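Local coordinates for protein phosphoglycerate oxidoreductase (Rhizobium etli, PDB 4HY3) that probably reduces hydroxypyruvate or glyoxylate with a nicotinamide cofactor, as a member of the D-isomer specific 2-hydroxyacid dehydrogenase family, at residues A[202-207]-A[217-222]. Residues are numbered along the deposited sequence; the frame is centred on the assembly and turned at random.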
loop_
_atom_site.group_PDB
_atom_site.type_symbol
_atom_site.label_atom_id
_atom_site.label_comp_id
_atom_site.label_asym_id
_atom_site.label_seq_id
_atom_site.Cartn_x
_atom_site.Cartn_y
_atom_site.Cartn_z
ATOM N N ILE A 202 -6.311 2.021 13.989
ATOM C CA ILE A 202 -5.216 2.690 14.677
ATOM C C ILE A 202 -5.535 4.100 15.187
ATOM O O ILE A 202 -5.601 5.075 14.399
ATOM C CB ILE A 202 -3.918 2.670 13.832
ATOM C CG1 ILE A 202 -3.548 1.224 13.487
ATOM C CG2 ILE A 202 -2.786 3.348 14.597
ATOM C CD1 ILE A 202 -2.524 1.090 12.392
ATOM N N ARG A 203 -5.708 4.180 16.512
ATOM C CA ARG A 203 -6.012 5.424 17.238
ATOM C C ARG A 203 -4.753 6.003 17.801
ATOM O O ARG A 203 -4.002 5.313 18.485
ATOM C CB ARG A 203 -6.971 5.170 18.406
ATOM C CG ARG A 203 -8.428 5.082 18.003
ATOM C CD ARG A 203 -9.317 5.026 19.225
ATOM N NE ARG A 203 -10.598 4.382 18.953
ATOM C CZ ARG A 203 -10.812 3.076 19.069
ATOM N NH1 ARG A 203 -9.812 2.270 19.435
ATOM N NH2 ARG A 203 -12.018 2.578 18.819
ATOM N N VAL A 204 -4.544 7.284 17.542
ATOM C CA VAL A 204 -3.314 7.945 17.932
ATOM C C VAL A 204 -3.618 9.183 18.757
ATOM O O VAL A 204 -4.440 10.009 18.378
ATOM C CB VAL A 204 -2.460 8.343 16.690
ATOM C CG1 VAL A 204 -1.319 9.298 17.064
ATOM C CG2 VAL A 204 -1.891 7.106 16.016
ATOM N N PHE A 205 -2.928 9.322 19.875
ATOM C CA PHE A 205 -3.012 10.543 20.632
ATOM C C PHE A 205 -1.722 11.348 20.490
ATOM O O PHE A 205 -0.630 10.838 20.728
ATOM C CB PHE A 205 -3.353 10.254 22.100
ATOM C CG PHE A 205 -3.132 11.422 22.999
ATOM C CD1 PHE A 205 -4.018 12.492 22.995
ATOM C CD2 PHE A 205 -2.021 11.467 23.832
ATOM C CE1 PHE A 205 -3.804 13.591 23.818
ATOM C CE2 PHE A 205 -1.793 12.561 24.660
ATOM C CZ PHE A 205 -2.690 13.624 24.658
ATOM N N ASP A 206 -1.866 12.612 20.099
ATOM C CA ASP A 206 -0.730 13.502 19.925
ATOM C C ASP A 206 -1.148 14.984 20.028
ATOM O O ASP A 206 -1.996 15.460 19.272
ATOM C CB ASP A 206 -0.029 13.206 18.601
ATOM C CG ASP A 206 1.367 13.827 18.505
ATOM O OD1 ASP A 206 2.254 13.489 19.317
ATOM O OD2 ASP A 206 1.587 14.625 17.577
ATOM N N PRO A 207 -0.554 15.714 20.986
ATOM C CA PRO A 207 -0.812 17.147 21.135
ATOM C C PRO A 207 -0.261 18.035 20.022
ATOM O O PRO A 207 -0.892 19.009 19.683
ATOM C CB PRO A 207 -0.102 17.501 22.454
ATOM C CG PRO A 207 0.895 16.409 22.672
ATOM C CD PRO A 207 0.266 15.181 22.094
ATOM N N ASN A 217 -1.300 10.362 7.642
ATOM C CA ASN A 217 -0.336 9.333 8.008
ATOM C C ASN A 217 -1.021 7.984 8.194
ATOM O O ASN A 217 -0.445 7.068 8.768
ATOM C CB ASN A 217 0.347 9.718 9.320
ATOM C CG ASN A 217 1.651 10.451 9.107
ATOM O OD1 ASN A 217 2.722 9.881 9.277
ATOM N ND2 ASN A 217 1.570 11.725 8.728
ATOM N N GLY A 218 -2.267 7.883 7.747
ATOM C CA GLY A 218 -3.089 6.715 8.002
ATOM C C GLY A 218 -3.456 6.419 9.456
ATOM O O GLY A 218 -3.442 5.266 9.867
ATOM N N VAL A 219 -3.805 7.419 10.252
ATOM C CA VAL A 219 -4.272 7.085 11.607
ATOM C C VAL A 219 -5.460 7.941 12.042
ATOM O O VAL A 219 -5.727 8.996 11.449
ATOM C CB VAL A 219 -3.161 7.136 12.708
ATOM C CG1 VAL A 219 -2.078 6.109 12.462
ATOM C CG2 VAL A 219 -2.563 8.529 12.834
ATOM N N GLU A 220 -6.127 7.483 13.104
ATOM C CA GLU A 220 -7.271 8.162 13.678
ATOM C C GLU A 220 -6.892 8.979 14.930
ATOM O O GLU A 220 -6.673 8.411 16.014
ATOM C CB GLU A 220 -8.327 7.117 14.019
ATOM C CG GLU A 220 -9.675 7.665 14.447
ATOM C CD GLU A 220 -10.677 6.553 14.661
ATOM O OE1 GLU A 220 -10.607 5.548 13.915
ATOM O OE2 GLU A 220 -11.522 6.674 15.577
ATOM N N PRO A 221 -6.822 10.318 14.784
ATOM C CA PRO A 221 -6.502 11.232 15.882
ATOM C C PRO A 221 -7.515 11.038 16.965
ATOM O O PRO A 221 -8.700 10.971 16.661
ATOM C CB PRO A 221 -6.692 12.617 15.267
ATOM C CG PRO A 221 -7.443 12.413 13.988
ATOM C CD PRO A 221 -7.097 11.035 13.526
ATOM N N ALA A 222 -7.075 10.937 18.211
ATOM C CA ALA A 222 -7.974 10.513 19.269
ATOM C C ALA A 222 -7.582 11.014 20.670
ATOM O O ALA A 222 -6.465 11.470 20.916
ATOM C CB ALA A 222 -8.140 8.992 19.249
#
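Val219 presses its branched side chain against Ile202 and Val204, two positions apart on strand 201-205. Its CG1 meets Ile202 CG2 at 3.6 Å, while CG2 of Val204 slots against Val219 CB at 3.5 Å. With CG1 set anti to the carbonyl carbon (chi1 -63°), Val219 can touch both neighbours through that one methyl. Beta-branched residues suit a strand and put compact apolar surface close to the backbone. Leu214 of helix 211-216 packs on both valines, and the Arg192 side chain touches Ile202 and Val219. Cutting Val219 back to an alanine removes both methyls and is likely to leave Val204 CG2 and Ile202 CG2 poorly packed and Leu214 with less to rest on.

Alongside, the backbones pair in parallel. Glu220 N donates to Ile202 O (2.8 Å) and Glu220 O accepts from Val204 N (2.9 Å), both nearly straight at the hydrogen. Ala222 N reaches Val204 O at 2.8 Å but is more bent, 131° at the hydrogen. Pro221 is tolerated between them because its nitrogen faces away from strand 201-205; its CA adds a CA-H...O contact to Val204 O.

On the face bearing Arg203 and Glu220, the extended arginine runs over the small Ala222 methyl, its CB, CG and CD all close to Ala222 CB. Glu220 OE2 stays 4.2 Å from Arg203 NE, well out of the guanidinium plane; the salt bridge of Glu220 is with Arg201. Further along, Ala222 O approaches the edge of the Phe205 ring, 3.4 Å from CD1.

Gly218, at positive phi, ends helix 211-216 in a Schellman motif and turns the chain into strand 220-221, completing a right-handed beta-alpha-beta crossover of the Rossmann-type domain. Backbone bonds thus fix the register of this outermost strand within the chain, apolar contacts of Val204 and Val219 join the strands to helix 211-216, and charge attraction between Arg203 and Glu220 probably adds only a little.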